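Local coordinates for ARF GTPase-activating protein GIT1 (Rattus norvegicus, PDB 6IUH) that binds a partner protein through its C-terminal four-helix domain and is probably a GTPase-activating protein for ARF, at residues S72-E86 with Q107-Q121. Sequence-based numbering, arbitrary orientation. Where two conformers were deposited one is given.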
ATOM      1  N   SER A  72     -10.974   4.434  -5.476  1.00 20.68           N
ATOM      2  CA  SER A  72      -9.967   4.042  -4.497  1.00 26.34           C
ATOM      3  C   SER A  72      -9.524   2.592  -4.691  1.00 27.07           C
ATOM      4  O   SER A  72      -8.345   2.271  -4.517  1.00 20.78           O
ATOM      5  CB  SER A  72     -10.491   4.256  -3.077  1.00 33.51           C
ATOM      6  OG  SER A  72     -10.657   5.641  -2.811  1.00 21.80           O
ATOM      7  N   LEU A  73     -10.457   1.719  -5.061  1.00 20.05           N
ATOM      8  CA  LEU A  73     -10.098   0.329  -5.333  1.00 20.00           C
ATOM      9  C   LEU A  73      -9.194   0.237  -6.550  1.00 22.56           C
ATOM     10  O   LEU A  73      -8.289  -0.594  -6.596  1.00 23.25           O
ATOM     11  CB  LEU A  73     -11.346  -0.532  -5.535  1.00 23.11           C
ATOM     12  CG  LEU A  73     -12.070  -0.936  -4.250  1.00 25.27           C
ATOM     13  CD1 LEU A  73     -13.287  -1.789  -4.566  1.00 26.87           C
ATOM     14  CD2 LEU A  73     -11.121  -1.671  -3.316  1.00 28.22           C
ATOM     15  N   ARG A  74      -9.438   1.095  -7.534  1.00 20.94           N
ATOM     16  CA  ARG A  74      -8.611   1.125  -8.731  0.58 21.98           C
ATOM     17  C   ARG A  74      -7.175   1.496  -8.375  1.00 25.34           C
ATOM     18  O   ARG A  74      -6.229   0.876  -8.860  1.00 22.66           O
ATOM     19  CB  ARG A  74      -9.175   2.108  -9.757  0.58 25.14           C
ATOM     20  CG  ARG A  74      -8.472   2.061 -11.102  0.58 32.56           C
ATOM     21  CD  ARG A  74      -9.185   2.922 -12.135  0.58 38.41           C
ATOM     22  NE  ARG A  74     -10.590   2.553 -12.281  0.58 38.15           N
ATOM     23  CZ  ARG A  74     -11.607   3.312 -11.887  0.58 36.94           C
ATOM     24  NH1 ARG A  74     -11.379   4.492 -11.328  0.58 36.89           N
ATOM     25  NH2 ARG A  74     -12.854   2.895 -12.059  0.58 40.04           N
ATOM     26  N   LEU A  75      -7.017   2.501  -7.521  1.00 25.19           N
ATOM     27  CA  LEU A  75      -5.690   2.934  -7.096  1.00 26.38           C
ATOM     28  C   LEU A  75      -4.997   1.858  -6.267  1.00 24.36           C
ATOM     29  O   LEU A  75      -3.819   1.562  -6.474  1.00 26.06           O
ATOM     30  CB  LEU A  75      -5.789   4.229  -6.296  1.00 26.71           C
ATOM     31  CG  LEU A  75      -4.469   4.819  -5.807  1.00 24.90           C
ATOM     32  CD1 LEU A  75      -3.554   5.115  -6.980  1.00 28.46           C
ATOM     33  CD2 LEU A  75      -4.742   6.083  -4.999  1.00 24.46           C
ATOM     34  N   LEU A  76      -5.740   1.286  -5.325  1.00 22.97           N
ATOM     35  CA  LEU A  76      -5.248   0.207  -4.477  1.00 26.26           C
ATOM     36  C   LEU A  76      -4.732  -0.976  -5.294  1.00 27.10           C
ATOM     37  O   LEU A  76      -3.604  -1.429  -5.105  1.00 23.16           O
ATOM     38  CB  LEU A  76      -6.355  -0.268  -3.535  1.00 27.09           C
ATOM     39  CG  LEU A  76      -5.953  -1.298  -2.483  1.00 26.86           C
ATOM     40  CD1 LEU A  76      -5.152  -0.633  -1.374  1.00 24.46           C
ATOM     41  CD2 LEU A  76      -7.174  -2.017  -1.919  1.00 27.10           C
ATOM     42  N   ASN A  77      -5.567  -1.472  -6.200  1.00 21.76           N
ATOM     43  CA  ASN A  77      -5.218  -2.640  -7.008  1.00 25.65           C
ATOM     44  C   ASN A  77      -4.076  -2.371  -7.982  1.00 25.87           C
ATOM     45  O   ASN A  77      -3.170  -3.194  -8.129  1.00 26.16           O
ATOM     46  CB  ASN A  77      -6.447  -3.133  -7.776  1.00 30.80           C
ATOM     47  CG  ASN A  77      -7.495  -3.747  -6.866  1.00 33.96           C
ATOM     48  OD1 ASN A  77      -7.167  -4.405  -5.879  1.00 39.35           O
ATOM     49  ND2 ASN A  77      -8.765  -3.538  -7.199  1.00 29.80           N
ATOM     50  N   ALA A  78      -4.115  -1.221  -8.645  1.00 21.56           N
ATOM     51  CA  ALA A  78      -3.088  -0.874  -9.625  1.00 25.84           C
ATOM     52  C   ALA A  78      -1.725  -0.676  -8.971  1.00 21.84           C
ATOM     53  O   ALA A  78      -0.700  -1.023  -9.554  1.00 22.79           O
ATOM     54  CB  ALA A  78      -3.484   0.375 -10.394  1.00 25.10           C
ATOM     55  N   SER A  79      -1.713  -0.116  -7.767  1.00 23.15           N
ATOM     56  CA  SER A  79      -0.460   0.163  -7.074  1.00 23.77           C
ATOM     57  C   SER A  79       0.167  -1.113  -6.523  1.00 27.91           C
ATOM     58  O   SER A  79       1.393  -1.239  -6.463  1.00 25.13           O
ATOM     59  CB  SER A  79      -0.692   1.170  -5.950  1.00 27.15           C
ATOM     60  OG  SER A  79      -1.262   2.360  -6.462  1.00 27.11           O
ATOM     61  N   ALA A  80      -0.678  -2.059  -6.124  1.00 24.32           N
ATOM     62  CA  ALA A  80      -0.198  -3.342  -5.624  1.00 25.33           C
ATOM     63  C   ALA A  80       0.439  -4.138  -6.753  1.00 30.22           C
ATOM     64  O   ALA A  80       1.470  -4.785  -6.567  1.00 26.40           O
ATOM     65  CB  ALA A  80      -1.333  -4.131  -4.991  1.00 25.52           C
ATOM     66  N   TYR A  81      -0.190  -4.081  -7.923  1.00 25.23           N
ATOM     67  CA  TYR A  81       0.313  -4.751  -9.117  1.00 27.36           C
ATOM     68  C   TYR A  81       1.620  -4.116  -9.577  1.00 26.43           C
ATOM     69  O   TYR A  81       2.576  -4.815  -9.921  1.00 26.93           O
ATOM     70  CB  TYR A  81      -0.730  -4.691 -10.232  1.00 24.03           C
ATOM     71  CG  TYR A  81      -0.335  -5.404 -11.504  1.00 32.07           C
ATOM     72  CD1 TYR A  81      -0.592  -6.757 -11.673  1.00 37.64           C
ATOM     73  CD2 TYR A  81       0.277  -4.718 -12.544  1.00 35.50           C
ATOM     74  CE1 TYR A  81      -0.237  -7.412 -12.840  1.00 38.13           C
ATOM     75  CE2 TYR A  81       0.635  -5.361 -13.712  1.00 44.01           C
ATOM     76  CZ  TYR A  81       0.375  -6.706 -13.855  1.00 40.30           C
ATOM     77  OH  TYR A  81       0.729  -7.346 -15.020  1.00 49.94           O
ATOM     78  N   ARG A  82       1.647  -2.786  -9.587  1.00 27.85           N
ATOM     79  CA  ARG A  82       2.848  -2.036  -9.933  1.00 30.02           C
ATOM     80  C   ARG A  82       4.008  -2.380  -8.994  1.00 26.49           C
ATOM     81  O   ARG A  82       5.152  -2.528  -9.434  1.00 28.80           O
ATOM     82  CB  ARG A  82       2.556  -0.535  -9.896  1.00 30.62           C
ATOM     83  CG  ARG A  82       3.707   0.352 -10.335  1.00 32.71           C
ATOM     84  CD  ARG A  82       3.422   1.810 -10.002  1.00 29.25           C
ATOM     85  NE  ARG A  82       4.636   2.620 -10.021  1.00 40.82           N
ATOM     86  CZ  ARG A  82       4.747   3.812  -9.443  1.00 54.06           C
ATOM     87  NH1 ARG A  82       3.715   4.333  -8.793  1.00 47.86           N
ATOM     88  NH2 ARG A  82       5.891   4.481  -9.509  1.00 53.84           N
ATOM     89  N   LEU A  83       3.708  -2.503  -7.703  1.00 24.81           N
ATOM     90  CA  LEU A  83       4.708  -2.893  -6.712  1.00 24.75           C
ATOM     91  C   LEU A  83       5.274  -4.275  -7.010  1.00 25.33           C
ATOM     92  O   LEU A  83       6.488  -4.480  -6.992  1.00 26.70           O
ATOM     93  CB  LEU A  83       4.107  -2.875  -5.305  1.00 29.05           C
ATOM     94  CG  LEU A  83       5.027  -3.340  -4.173  1.00 25.53           C
ATOM     95  CD1 LEU A  83       6.206  -2.397  -4.031  1.00 26.81           C
ATOM     96  CD2 LEU A  83       4.260  -3.442  -2.861  1.00 26.95           C
ATOM     97  N   GLN A  84       4.379  -5.221  -7.271  1.00 24.43           N
ATOM     98  CA  GLN A  84       4.770  -6.588  -7.590  1.00 25.42           C
ATOM     99  C   GLN A  84       5.698  -6.609  -8.798  1.00 28.15           C
ATOM    100  O   GLN A  84       6.667  -7.371  -8.835  1.00 33.00           O
ATOM    101  CB  GLN A  84       3.528  -7.441  -7.851  1.00 33.43           C
ATOM    102  CG  GLN A  84       3.758  -8.938  -7.776  1.00 47.91           C
ATOM    103  CD  GLN A  84       2.473  -9.722  -7.948  1.00 58.43           C
ATOM    104  OE1 GLN A  84       1.684  -9.447  -8.852  1.00 56.09           O
ATOM    105  NE2 GLN A  84       2.250 -10.694  -7.072  1.00 66.43           N
ATOM    106  N   SER A  85       5.398  -5.764  -9.780  1.00 34.10           N
ATOM    107  CA  SER A  85       6.218  -5.659 -10.982  1.00 37.28           C
ATOM    108  C   SER A  85       7.620  -5.161 -10.656  1.00 39.35           C
ATOM    109  O   SER A  85       8.608  -5.655 -11.195  1.00 39.09           O
ATOM    110  CB  SER A  85       5.564  -4.722 -11.999  1.00 36.28           C
ATOM    111  OG  SER A  85       4.323  -5.240 -12.450  1.00 38.90           O
ATOM    112  N   GLU A  86       7.695  -4.176  -9.771  1.00 29.22           N
ATOM    113  CA  GLU A  86       8.967  -3.564  -9.420  1.00 31.63           C
ATOM    114  C   GLU A  86       9.861  -4.498  -8.610  1.00 32.29           C
ATOM    115  O   GLU A  86      11.069  -4.550  -8.825  1.00 34.76           O
ATOM    116  CB  GLU A  86       8.724  -2.267  -8.645  1.00 36.14           C
ATOM    117  CG  GLU A  86       8.188  -1.138  -9.507  1.00 36.76           C
ATOM    118  CD  GLU A  86       9.231  -0.603 -10.471  1.00 48.53           C
ATOM    119  OE1 GLU A  86      10.438  -0.749 -10.182  1.00 51.49           O
ATOM    120  OE2 GLU A  86       8.845  -0.038 -11.516  1.00 55.27           O
ATOM    121  N   GLN A 107      11.007   3.537  -6.599  1.00 24.41           N
ATOM    122  CA  GLN A 107       9.786   3.061  -7.239  1.00 22.18           C
ATOM    123  C   GLN A 107       8.941   2.233  -6.275  1.00 22.94           C
ATOM    124  O   GLN A 107       7.716   2.355  -6.249  1.00 28.33           O
ATOM    125  CB  GLN A 107      10.124   2.249  -8.488  1.00 24.48           C
ATOM    126  CG  GLN A 107      10.707   3.084  -9.619  1.00 29.64           C
ATOM    127  CD  GLN A 107       9.759   4.176 -10.079  1.00 34.90           C
ATOM    128  OE1 GLN A 107       8.579   3.926 -10.326  1.00 37.53           O
ATOM    129  NE2 GLN A 107      10.272   5.397 -10.189  1.00 34.43           N
ATOM    130  N   VAL A 108       9.603   1.402  -5.478  1.00 22.03           N
ATOM    131  CA  VAL A 108       8.914   0.553  -4.513  1.00 21.44           C
ATOM    132  C   VAL A 108       8.160   1.384  -3.467  1.00 24.85           C
ATOM    133  O   VAL A 108       6.992   1.118  -3.181  1.00 27.58           O
ATOM    134  CB  VAL A 108       9.908  -0.404  -3.819  1.00 26.84           C
ATOM    135  CG1 VAL A 108       9.298  -1.015  -2.571  1.00 34.50           C
ATOM    136  CG2 VAL A 108      10.353  -1.490  -4.792  1.00 31.92           C
ATOM    137  N   ILE A 109       8.815   2.402  -2.916  1.00 25.90           N
ATOM    138  CA  ILE A 109       8.178   3.247  -1.909  1.00 20.77           C
ATOM    139  C   ILE A 109       7.032   4.076  -2.509  1.00 26.09           C
ATOM    140  O   ILE A 109       6.023   4.316  -1.844  1.00 25.01           O
ATOM    141  CB  ILE A 109       9.206   4.181  -1.225  1.00 18.55           C
ATOM    142  CG1 ILE A 109      10.268   3.347  -0.501  1.00 22.05           C
ATOM    143  CG2 ILE A 109       8.519   5.111  -0.231  1.00 19.91           C
ATOM    144  CD1 ILE A 109      11.384   4.167   0.104  1.00 25.81           C
ATOM    145  N   GLN A 110       7.174   4.496  -3.765  1.00 23.22           N
ATOM    146  CA  GLN A 110       6.083   5.192  -4.458  1.00 23.27           C
ATOM    147  C   GLN A 110       4.823   4.323  -4.510  1.00 23.34           C
ATOM    148  O   GLN A 110       3.716   4.792  -4.235  1.00 20.66           O
ATOM    149  CB  GLN A 110       6.490   5.582  -5.881  1.00 25.41           C
ATOM    150  CG  GLN A 110       7.586   6.630  -5.979  1.00 27.55           C
ATOM    151  CD  GLN A 110       7.819   7.074  -7.410  1.00 29.69           C
ATOM    152  OE1 GLN A 110       6.965   6.883  -8.274  1.00 31.47           O
ATOM    153  NE2 GLN A 110       8.978   7.670  -7.668  1.00 26.45           N
ATOM    154  N   CYS A 111       5.005   3.056  -4.864  1.00 24.58           N
ATOM    155  CA  CYS A 111       3.902   2.102  -4.914  1.00 25.07           C
ATOM    156  C   CYS A 111       3.219   1.939  -3.563  1.00 29.13           C
ATOM    157  O   CYS A 111       1.991   1.965  -3.474  1.00 21.36           O
ATOM    158  CB  CYS A 111       4.398   0.744  -5.405  1.00 25.62           C
ATOM    159  SG  CYS A 111       4.978   0.762  -7.101  1.00 28.85           S
ATOM    160  N   ALA A 112       4.021   1.766  -2.516  1.00 24.69           N
ATOM    161  CA  ALA A 112       3.499   1.590  -1.166  1.00 27.42           C
ATOM    162  C   ALA A 112       2.745   2.831  -0.703  1.00 23.44           C
ATOM    163  O   ALA A 112       1.725   2.730  -0.016  1.00 20.66           O
ATOM    164  CB  ALA A 112       4.628   1.265  -0.201  1.00 29.85           C
ATOM    165  N   TYR A 113       3.261   3.999  -1.072  1.00 18.79           N
ATOM    166  CA  TYR A 113       2.614   5.267  -0.745  1.00 19.59           C
ATOM    167  C   TYR A 113       1.184   5.308  -1.271  1.00 21.67           C
ATOM    168  O   TYR A 113       0.256   5.681  -0.552  1.00 21.52           O
ATOM    169  CB  TYR A 113       3.410   6.440  -1.321  1.00 21.82           C
ATOM    170  CG  TYR A 113       2.770   7.795  -1.090  1.00 22.51           C
ATOM    171  CD1 TYR A 113       3.047   8.528   0.059  1.00 27.70           C
ATOM    172  CD2 TYR A 113       1.894   8.344  -2.021  1.00 22.86           C
ATOM    173  CE1 TYR A 113       2.470   9.766   0.272  1.00 28.02           C
ATOM    174  CE2 TYR A 113       1.315   9.578  -1.815  1.00 25.57           C
ATOM    175  CZ  TYR A 113       1.605  10.284  -0.667  1.00 31.79           C
ATOM    176  OH  TYR A 113       1.027  11.515  -0.464  1.00 31.00           O
ATOM    177  N   ASP A 114       1.018   4.935  -2.535  1.00 21.29           N
ATOM    178  CA  ASP A 114      -0.294   4.964  -3.170  1.00 21.49           C
ATOM    179  C   ASP A 114      -1.209   3.859  -2.648  1.00 22.90           C
ATOM    180  O   ASP A 114      -2.429   4.032  -2.613  1.00 21.04           O
ATOM    181  CB  ASP A 114      -0.154   4.868  -4.692  1.00 25.09           C
ATOM    182  CG  ASP A 114       0.174   6.208  -5.329  1.00 30.20           C
ATOM    183  OD1 ASP A 114      -0.042   7.246  -4.667  1.00 29.01           O
ATOM    184  OD2 ASP A 114       0.637   6.231  -6.487  1.00 29.50           O
ATOM    185  N   ILE A 115      -0.629   2.734  -2.242  1.00 21.68           N
ATOM    186  CA  ILE A 115      -1.414   1.662  -1.632  1.00 20.25           C
ATOM    187  C   ILE A 115      -1.992   2.152  -0.308  1.00 25.24           C
ATOM    188  O   ILE A 115      -3.184   2.002  -0.042  1.00 21.28           O
ATOM    189  CB  ILE A 115      -0.581   0.390  -1.388  1.00 24.49           C
ATOM    190  CG1 ILE A 115      -0.134  -0.222  -2.711  1.00 22.82           C
ATOM    191  CG2 ILE A 115      -1.395  -0.635  -0.612  1.00 24.64           C
ATOM    192  CD1 ILE A 115       0.802  -1.397  -2.553  1.00 22.34           C
ATOM    193  N   ALA A 116      -1.136   2.749   0.515  1.00 20.11           N
ATOM    194  CA  ALA A 116      -1.564   3.331   1.782  1.00 22.66           C
ATOM    195  C   ALA A 116      -2.579   4.451   1.564  1.00 21.32           C
ATOM    196  O   ALA A 116      -3.556   4.565   2.306  1.00 21.16           O
ATOM    197  CB  ALA A 116      -0.364   3.849   2.554  1.00 26.22           C
ATOM    198  N   LYS A 117      -2.339   5.275   0.547  1.00 20.01           N
ATOM    199  CA  LYS A 117      -3.247   6.370   0.203  1.00 24.16           C
ATOM    200  C   LYS A 117      -4.646   5.852  -0.097  1.00 20.33           C
ATOM    201  O   LYS A 117      -5.636   6.353   0.442  1.00 20.28           O
ATOM    202  CB  LYS A 117      -2.712   7.149  -1.000  1.00 23.46           C
ATOM    203  CG  LYS A 117      -3.461   8.439  -1.309  1.00 30.51           C
ATOM    204  CD  LYS A 117      -2.839   9.137  -2.511  1.00 37.17           C
ATOM    205  CE  LYS A 117      -3.424  10.517  -2.741  1.00 42.70           C
ATOM    206  NZ  LYS A 117      -2.750  11.197  -3.880  1.00 46.67           N
ATOM    207  N   ALA A 118      -4.717   4.843  -0.960  1.00 21.18           N
ATOM    208  CA  ALA A 118      -5.984   4.224  -1.326  1.00 25.12           C
ATOM    209  C   ALA A 118      -6.649   3.563  -0.121  1.00 20.57           C
ATOM    210  O   ALA A 118      -7.864   3.661   0.060  1.00 20.11           O
ATOM    211  CB  ALA A 118      -5.770   3.202  -2.440  1.00 22.38           C
ATOM    212  N   ALA A 119      -5.848   2.885   0.697  1.00 21.43           N
ATOM    213  CA  ALA A 119      -6.367   2.200   1.877  1.00 25.94           C
ATOM    214  C   ALA A 119      -7.006   3.198   2.835  1.00 25.12           C
ATOM    215  O   ALA A 119      -8.093   2.954   3.362  1.00 23.99           O
ATOM    216  CB  ALA A 119      -5.263   1.421   2.575  1.00 25.57           C
ATOM    217  N   LYS A 120      -6.324   4.321   3.047  1.00 18.74           N
ATOM    218  CA  LYS A 120      -6.843   5.401   3.882  1.00 21.95           C
ATOM    219  C   LYS A 120      -8.165   5.942   3.340  1.00 26.20           C
ATOM    220  O   LYS A 120      -9.103   6.186   4.102  1.00 22.48           O
ATOM    221  CB  LYS A 120      -5.823   6.540   3.984  1.00 20.15           C
ATOM    222  CG  LYS A 120      -6.228   7.649   4.947  1.00 25.75           C
ATOM    223  CD  LYS A 120      -5.308   8.855   4.816  1.00 37.21           C
ATOM    224  CE  LYS A 120      -5.382   9.445   3.415  1.00 49.36           C
ATOM    225  NZ  LYS A 120      -4.413  10.560   3.222  1.00 57.64           N
ATOM    226  N   GLN A 121      -8.233   6.135   2.027  1.00 26.61           N
ATOM    227  CA  GLN A 121      -9.449   6.637   1.397  1.00 22.03           C
ATOM    228  C   GLN A 121     -10.613   5.689   1.649  1.00 24.73           C
ATOM    229  O   GLN A 121     -11.717   6.121   1.966  1.00 24.22           O
ATOM    230  CB  GLN A 121      -9.238   6.835  -0.106  1.00 21.97           C
ATOM    231  CG  GLN A 121      -8.294   7.976  -0.447  1.00 27.85           C
ATOM    232  CD  GLN A 121      -7.901   8.004  -1.913  1.00 35.17           C
ATOM    233  OE1 GLN A 121      -8.345   7.177  -2.707  1.00 26.59           O
ATOM    234  NE2 GLN A 121      -7.056   8.960  -2.276  1.00 37.23           N
TER
HETATM  235  O   HOH W   1       0.659   3.941  -7.954  1.00 39.94           O
HETATM  236  O   HOH W   2       3.317   6.781  -7.202  1.00 25.92           O
HETATM  237  O   HOH W   3       7.123   1.808 -11.374  1.00 45.17           O
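The guanidinium of Arg82 lies flat against helix 107-121, with Cys111 SG over one face and its edge ringed by oxygens. Gln107 OE1 and Gln110 OE1 both accept hydrogen bonds from Arg82 NH2, at 2.9 Å each and close to the guanidinium plane. Both amides are turned well away from that plane; NH2 is tilted from the Gln107 carbonyl plane and stands above that of Gln110. Water carries the rest: one molecule joins Arg82 NE to Gln107 OE1 and Glu86 OE2, and two others join Arg82 NH1 to Asp114 OD2, 4.3 Å away and too far for a direct salt bridge. With CG anti to the backbone N (chi1 -176°) and the chain extended to NE, the arginine runs past Cys111, whose SG is 3.5 Å from Arg82 CD, and drops as a knob between Gln107, Gln110, Cys111 and Asp114. Ser79 OG bonds back to Leu75 O and accepts a hydrogen bond from one of the Asp114 waters. Deeper in, Ile115 is the answering knob, seated among Leu76, Ser79, Ala80 and Leu83. Ala118 CB meets Ser72 O and Leu76 N, consistent with the close 8.1 Å approach of the nearly antiparallel axes. Asp114 OD1 is hydrogen-bonded to a polar side chain of another protein's chain. In this four-helix bundle, resembling focal adhesion targeting domains, Ile115 also touches Val23 and Ile27 of helix 13-35 and Val53 of helix 42-57.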